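Local atomic coordinates of dTDP-4-dehydrorhamnose reductase (Bacillus anthracis, PDB entry 3SC6), a protein that catalyses the NADPH-dependent reduction of dTDP-4-dehydro-L-rhamnose to dTDP-L-rhamnose, the final step of the dTDP-rhamnose pathway. Residues A91-Q95 against E143-K147; G117-F121 against G208-V212. One frame throughout, in Å; residues are numbered along the deposited sequence.

Interaction 1. Residues A91-Q95 against E143-K147; sequences AVASQ and ELHNK
Ser-94 lays its CB over one face of the His-145 imidazole, 4.0 Å from the ring centroid and offset toward the rim, a CH-pi contact. The backbone N of Lys-147 lies over the centre of the opposite face, so the ring is sandwiched. Its ND1 donates to Gln-95 OE1 at 2.9 Å, with an N-H...O angle of 163°; the acceptor lies in the ring plane and the donor in the carbonyl plane, although amide and ring planes are 72° apart. A bend at chi2 (63°) folds the Gln-95 amide back to this edge. The contact joins two neighbouring helices of the Rossmann fold, 76-97 and 129-144, at the C-terminal end of the latter, where His-145 is the first residue to leave helical geometry. NE2 is hydrogen-bonded to the carbonyl O of Ala-99, just before strand 100-106, while Ser-94 OG turns back to Val-90 O in its own helix. With carbonyl oxygens at both nitrogens, the imidazole may tend toward its protonated form. Beyond the polar part, Leu-144 runs side by side with Val-92, CD1 to CG2 at 4.1 Å, and its CB lies 4.4 Å from Ala-91 CB.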
ATOM      1  N   ALA A  91      15.483  -5.896  -6.210  1.00 39.81           N
ATOM      2  CA  ALA A  91      15.185  -7.069  -7.021  1.00 39.73           C
ATOM      3  C   ALA A  91      16.476  -7.843  -7.256  1.00 40.90           C
ATOM      4  O   ALA A  91      16.537  -9.054  -7.024  1.00 41.84           O
ATOM      5  CB  ALA A  91      14.560  -6.660  -8.333  1.00 38.60           C
ATOM      6  N   VAL A  92      17.507  -7.135  -7.711  1.00 42.37           N
ATOM      7  CA  VAL A  92      18.812  -7.741  -7.970  1.00 44.03           C
ATOM      8  C   VAL A  92      19.306  -8.498  -6.734  1.00 44.87           C
ATOM      9  O   VAL A  92      19.626  -9.683  -6.811  1.00 45.01           O
ATOM     10  CB  VAL A  92      19.860  -6.672  -8.367  1.00 45.10           C
ATOM     11  CG1 VAL A  92      21.240  -7.288  -8.484  1.00 45.94           C
ATOM     12  CG2 VAL A  92      19.457  -5.981  -9.665  1.00 45.23           C
ATOM     13  N   ALA A  93      19.350  -7.809  -5.596  1.00 45.74           N
ATOM     14  CA  ALA A  93      19.803  -8.412  -4.341  1.00 46.35           C
ATOM     15  C   ALA A  93      18.967  -9.638  -3.973  1.00 46.23           C
ATOM     16  O   ALA A  93      19.507 -10.665  -3.558  1.00 46.74           O
ATOM     17  CB  ALA A  93      19.759  -7.389  -3.222  1.00 46.42           C
ATOM     18  N   SER A  94      17.649  -9.526  -4.116  1.00 45.97           N
ATOM     19  CA  SER A  94      16.754 -10.632  -3.800  1.00 45.95           C
ATOM     20  C   SER A  94      17.146 -11.858  -4.617  1.00 46.50           C
ATOM     21  O   SER A  94      17.120 -12.983  -4.113  1.00 46.53           O
ATOM     22  CB  SER A  94      15.307 -10.255  -4.108  1.00 45.49           C
ATOM     23  OG  SER A  94      14.898  -9.122  -3.362  1.00 47.32           O
ATOM     24  N   GLN A  95      17.515 -11.626  -5.878  1.00 46.78           N
ATOM     25  CA  GLN A  95      17.917 -12.703  -6.776  1.00 47.81           C
ATOM     26  C   GLN A  95      19.217 -13.380  -6.308  1.00 49.06           C
ATOM     27  O   GLN A  95      19.266 -14.605  -6.208  1.00 50.04           O
ATOM     28  CB  GLN A  95      18.071 -12.177  -8.209  1.00 48.42           C
ATOM     29  CG  GLN A  95      18.463 -13.235  -9.249  1.00 50.65           C
ATOM     30  CD  GLN A  95      17.420 -14.345  -9.422  1.00 53.95           C
ATOM     31  OE1 GLN A  95      16.315 -14.249  -8.888  1.00 58.73           O
ATOM     32  NE2 GLN A  95      17.765 -15.392 -10.172  1.00 52.28           N
ATOM     33  N   GLU A 143      11.141  -8.603 -14.330  1.00 42.52           N
ATOM     34  CA  GLU A 143      12.265  -8.758 -15.250  1.00 42.71           C
ATOM     35  C   GLU A 143      13.574  -9.265 -14.632  1.00 42.24           C
ATOM     36  O   GLU A 143      14.327  -9.961 -15.300  1.00 43.85           O
ATOM     37  CB  GLU A 143      12.517  -7.414 -15.955  1.00 43.25           C
ATOM     38  CG  GLU A 143      11.355  -6.936 -16.838  1.00 43.98           C
ATOM     39  CD  GLU A 143      11.554  -5.523 -17.394  1.00 46.99           C
ATOM     40  OE1 GLU A 143      12.438  -4.796 -16.892  1.00 46.03           O
ATOM     41  OE2 GLU A 143      10.790  -5.118 -18.303  1.00 49.99           O
ATOM     42  N   LEU A 144      13.839  -8.962 -13.362  1.00 40.75           N
ATOM     43  CA  LEU A 144      15.095  -9.402 -12.740  1.00 40.50           C
ATOM     44  C   LEU A 144      14.990 -10.393 -11.569  1.00 40.41           C
ATOM     45  O   LEU A 144      16.000 -10.714 -10.944  1.00 39.68           O
ATOM     46  CB  LEU A 144      15.875  -8.163 -12.290  1.00 40.08           C
ATOM     47  CG  LEU A 144      16.184  -7.145 -13.400  1.00 39.76           C
ATOM     48  CD1 LEU A 144      16.877  -5.923 -12.834  1.00 40.32           C
ATOM     49  CD2 LEU A 144      17.014  -7.759 -14.505  1.00 39.50           C
ATOM     50  N   HIS A 145      13.795 -10.888 -11.276  1.00 40.38           N
ATOM     51  CA  HIS A 145      13.637 -11.833 -10.171  1.00 40.88           C
ATOM     52  C   HIS A 145      12.490 -12.791 -10.504  1.00 40.16           C
ATOM     53  O   HIS A 145      11.588 -12.435 -11.255  1.00 41.21           O
ATOM     54  CB  HIS A 145      13.436 -11.053  -8.866  1.00 41.00           C
ATOM     55  CG  HIS A 145      13.363 -11.910  -7.642  1.00 42.89           C
ATOM     56  ND1 HIS A 145      14.219 -12.968  -7.430  1.00 45.01           N
ATOM     57  CD2 HIS A 145      12.612 -11.805  -6.523  1.00 44.25           C
ATOM     58  CE1 HIS A 145      13.953 -13.520  -6.261  1.00 45.49           C
ATOM     59  NE2 HIS A 145      12.986 -12.828  -5.687  1.00 45.98           N
ATOM     60  N   ASN A 146      12.529 -14.007  -9.967  1.00 39.98           N
ATOM     61  CA  ASN A 146      11.483 -14.992 -10.257  1.00 39.54           C
ATOM     62  C   ASN A 146      10.763 -15.628  -9.060  1.00 39.74           C
ATOM     63  O   ASN A 146      10.160 -16.699  -9.179  1.00 39.42           O
ATOM     64  CB  ASN A 146      12.052 -16.072 -11.188  1.00 39.95           C
ATOM     65  CG  ASN A 146      13.256 -16.782 -10.597  1.00 39.84           C
ATOM     66  OD1 ASN A 146      13.688 -16.487  -9.478  1.00 39.32           O
ATOM     67  ND2 ASN A 146      13.809 -17.725 -11.355  1.00 37.98           N
ATOM     68  N   LYS A 147      10.831 -14.963  -7.918  1.00 40.15           N
ATOM     69  CA  LYS A 147      10.183 -15.421  -6.692  1.00 40.74           C
ATOM     70  C   LYS A 147       9.663 -14.148  -6.068  1.00 40.03           C
ATOM     71  O   LYS A 147      10.302 -13.579  -5.185  1.00 39.94           O
ATOM     72  CB  LYS A 147      11.165 -16.099  -5.742  1.00 41.70           C
ATOM     73  CG  LYS A 147      11.841 -17.348  -6.273  1.00 44.65           C
ATOM     74  CD  LYS A 147      12.797 -17.902  -5.217  1.00 49.09           C
ATOM     75  CE  LYS A 147      13.505 -19.158  -5.686  1.00 54.44           C
ATOM     76  NZ  LYS A 147      14.425 -19.695  -4.635  1.00 58.68           N
TER

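Interaction 2. Residues G117-F121 against G208-V212; sequences GYDEF and GTYHV
Glu-120 slides under the imidazole of His-211, the two side chains running in opposite directions, with carboxylate and ring planes only 14° apart. CG sits over the ring centre, 3.9 Å from the centroid, in a CH-pi contact, and the same methylene lies 3.2 Å from Thr-209 O. The glutamate chain is bent: with chi1 at -58° CG stands beside the backbone N, and chi2 near 68° then swings the carboxylate along the ring toward the strand backbone. There OE2 takes a weak, 3.4 Å hydrogen bond from His-211 N. A water gives one proton to Glu-120 OE2 at 2.6 Å and another to His-211 O at 2.9 Å, bridging the carboxylate to the strand, and a weak hydrogen bond from Met-261 N reaches the same OE2. His-211 presents the edge of its ring to the loop, its CE1 3.3 Å from Tyr-118 O and nearly in plane with it. NE2 is hydrogen-bonded to Arg-152 NH1, and ND1 weakly to Gln-258 O, so the imidazole is fixed in rotation within a buried setting. A loop following strand 100-106 thus packs against strand 208-211, which runs parallel to strand 148-157 in the central, mixed sheet of an extended, RmlD-type Rossmann fold.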
ATOM      1  N   GLY A 117     -13.897  -2.181 -11.638  1.00 78.57           N
ATOM      2  CA  GLY A 117     -12.474  -2.357 -11.366  1.00 75.66           C
ATOM      3  C   GLY A 117     -11.704  -3.132 -12.415  1.00 73.68           C
ATOM      4  O   GLY A 117     -12.222  -3.445 -13.485  1.00 74.51           O
ATOM      5  N   TYR A 118     -10.455  -3.445 -12.088  1.00 71.01           N
ATOM      6  CA  TYR A 118      -9.573  -4.181 -12.980  1.00 69.08           C
ATOM      7  C   TYR A 118      -9.042  -5.433 -12.296  1.00 66.64           C
ATOM      8  O   TYR A 118      -8.887  -5.454 -11.072  1.00 65.71           O
ATOM      9  CB  TYR A 118      -8.377  -3.300 -13.344  1.00 68.43           C
ATOM     10  CG  TYR A 118      -8.740  -1.990 -14.005  1.00 70.08           C
ATOM     11  CD1 TYR A 118      -8.817  -1.882 -15.389  1.00 71.42           C
ATOM     12  CD2 TYR A 118      -9.001  -0.855 -13.241  1.00 71.26           C
ATOM     13  CE1 TYR A 118      -9.146  -0.681 -16.000  1.00 73.25           C
ATOM     14  CE2 TYR A 118      -9.333   0.350 -13.841  1.00 73.52           C
ATOM     15  CZ  TYR A 118      -9.403   0.431 -15.222  1.00 74.44           C
ATOM     16  OH  TYR A 118      -9.730   1.623 -15.825  1.00 77.25           O
ATOM     17  N   ASP A 119      -8.774  -6.479 -13.079  1.00 65.00           N
ATOM     18  CA  ASP A 119      -8.238  -7.712 -12.509  1.00 62.98           C
ATOM     19  C   ASP A 119      -6.725  -7.630 -12.687  1.00 60.21           C
ATOM     20  O   ASP A 119      -6.216  -6.693 -13.313  1.00 59.51           O
ATOM     21  CB  ASP A 119      -8.814  -8.992 -13.141  1.00 63.62           C
ATOM     22  CG  ASP A 119      -8.445  -9.162 -14.602  1.00 64.52           C
ATOM     23  OD1 ASP A 119      -8.867 -10.178 -15.191  1.00 66.08           O
ATOM     24  OD2 ASP A 119      -7.728  -8.309 -15.162  1.00 67.43           O
ATOM     25  N   GLU A 120      -6.009  -8.617 -12.169  1.00 57.98           N
ATOM     26  CA  GLU A 120      -4.559  -8.621 -12.263  1.00 55.89           C
ATOM     27  C   GLU A 120      -4.018  -8.824 -13.678  1.00 55.99           C
ATOM     28  O   GLU A 120      -2.836  -8.590 -13.919  1.00 55.48           O
ATOM     29  CB  GLU A 120      -3.960  -9.692 -11.344  1.00 55.05           C
ATOM     30  CG  GLU A 120      -4.304  -9.593  -9.842  1.00 53.95           C
ATOM     31  CD  GLU A 120      -5.775  -9.863  -9.502  1.00 53.60           C
ATOM     32  OE1 GLU A 120      -6.594 -10.080 -10.419  1.00 53.20           O
ATOM     33  OE2 GLU A 120      -6.103  -9.876  -8.299  1.00 51.62           O
ATOM     34  N   PHE A 121      -4.870  -9.225 -14.617  1.00 56.53           N
ATOM     35  CA  PHE A 121      -4.415  -9.458 -15.986  1.00 56.76           C
ATOM     36  C   PHE A 121      -4.527  -8.296 -16.976  1.00 57.69           C
ATOM     37  O   PHE A 121      -3.917  -8.349 -18.047  1.00 58.34           O
ATOM     38  CB  PHE A 121      -5.106 -10.690 -16.556  1.00 57.35           C
ATOM     39  CG  PHE A 121      -4.908 -11.909 -15.722  1.00 56.98           C
ATOM     40  CD1 PHE A 121      -3.742 -12.651 -15.825  1.00 55.21           C
ATOM     41  CD2 PHE A 121      -5.892 -12.321 -14.834  1.00 55.43           C
ATOM     42  CE1 PHE A 121      -3.551 -13.773 -15.043  1.00 55.45           C
ATOM     43  CE2 PHE A 121      -5.711 -13.443 -14.056  1.00 54.88           C
ATOM     44  CZ  PHE A 121      -4.541 -14.174 -14.159  1.00 55.63           C
ATOM     45  N   GLY A 208       3.244 -14.136  -8.194  1.00 38.43           N
ATOM     46  CA  GLY A 208       2.415 -13.434  -9.154  1.00 38.22           C
ATOM     47  C   GLY A 208       2.006 -12.065  -8.670  1.00 38.04           C
ATOM     48  O   GLY A 208       2.577 -11.540  -7.717  1.00 37.08           O
ATOM     49  N   THR A 209       1.005 -11.495  -9.341  1.00 38.81           N
ATOM     50  CA  THR A 209       0.485 -10.180  -9.010  1.00 39.72           C
ATOM     51  C   THR A 209      -0.857 -10.363  -8.308  1.00 40.83           C
ATOM     52  O   THR A 209      -1.704 -11.100  -8.791  1.00 41.49           O
ATOM     53  CB  THR A 209       0.286  -9.327 -10.284  1.00 40.05           C
ATOM     54  OG1 THR A 209       1.523  -9.226 -11.002  1.00 41.05           O
ATOM     55  CG2 THR A 209      -0.207  -7.947  -9.931  1.00 39.27           C
ATOM     56  N   TYR A 210      -1.041  -9.683  -7.177  1.00 41.37           N
ATOM     57  CA  TYR A 210      -2.276  -9.771  -6.390  1.00 41.68           C
ATOM     58  C   TYR A 210      -2.857  -8.445  -5.932  1.00 43.08           C
ATOM     59  O   TYR A 210      -2.121  -7.561  -5.482  1.00 42.78           O
ATOM     60  CB  TYR A 210      -2.001 -10.541  -5.104  1.00 40.68           C
ATOM     61  CG  TYR A 210      -1.657 -11.995  -5.249  1.00 38.93           C
ATOM     62  CD1 TYR A 210      -2.632 -12.967  -5.068  1.00 36.84           C
ATOM     63  CD2 TYR A 210      -0.367 -12.402  -5.549  1.00 36.75           C
ATOM     64  CE1 TYR A 210      -2.335 -14.300  -5.174  1.00 37.66           C
ATOM     65  CE2 TYR A 210      -0.055 -13.744  -5.667  1.00 37.92           C
ATOM     66  CZ  TYR A 210      -1.051 -14.691  -5.479  1.00 38.44           C
ATOM     67  OH  TYR A 210      -0.770 -16.029  -5.592  1.00 35.77           O
ATOM     68  N   HIS A 211      -4.179  -8.305  -6.034  1.00 45.25           N
ATOM     69  CA  HIS A 211      -4.822  -7.084  -5.581  1.00 46.72           C
ATOM     70  C   HIS A 211      -5.362  -7.361  -4.187  1.00 47.80           C
ATOM     71  O   HIS A 211      -6.255  -8.191  -4.019  1.00 49.06           O
ATOM     72  CB  HIS A 211      -5.965  -6.596  -6.473  1.00 47.93           C
ATOM     73  CG  HIS A 211      -5.551  -6.225  -7.858  1.00 48.06           C
ATOM     74  ND1 HIS A 211      -6.430  -6.180  -8.914  1.00 49.76           N
ATOM     75  CD2 HIS A 211      -4.328  -5.969  -8.378  1.00 48.53           C
ATOM     76  CE1 HIS A 211      -5.777  -5.834 -10.008  1.00 48.96           C
ATOM     77  NE2 HIS A 211      -4.500  -5.715  -9.714  1.00 46.32           N
ATOM     78  N   VAL A 212      -4.815  -6.672  -3.191  1.00 48.64           N
ATOM     79  CA  VAL A 212      -5.247  -6.849  -1.811  1.00 49.90           C
ATOM     80  C   VAL A 212      -5.789  -5.539  -1.261  1.00 51.42           C
ATOM     81  O   VAL A 212      -5.054  -4.558  -1.112  1.00 51.49           O
ATOM     82  CB  VAL A 212      -4.096  -7.324  -0.919  1.00 49.60           C
ATOM     83  CG1 VAL A 212      -4.578  -7.491   0.517  1.00 48.62           C
ATOM     84  CG2 VAL A 212      -3.528  -8.632  -1.451  1.00 48.83           C
TER
HETATM   85  O   HOH W   1      -6.535 -10.477  -5.769  1.00 28.14           O

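The two contacts alternate along the chain, and their centres are 20 Å apart; the nearest atoms come within about 7 Å without touching. Strand 148-157 joins them: it begins directly after the 143-147 segment and runs parallel to strand 208-211, with Gly-208 hydrogen-bonded to the backbone of Tyr-148. Helix 129-144, whose start carries the YxxxK signature of short-chain dehydrogenases/reductases, supplies a second connection, since Lys-142 NZ is hydrogen-bonded to Thr-209 OG1. The Ser-94 side chain of interaction 1 is about 14 Å from the bound NADP, whereas the His-211 side chain of interaction 2 is about 11 Å away.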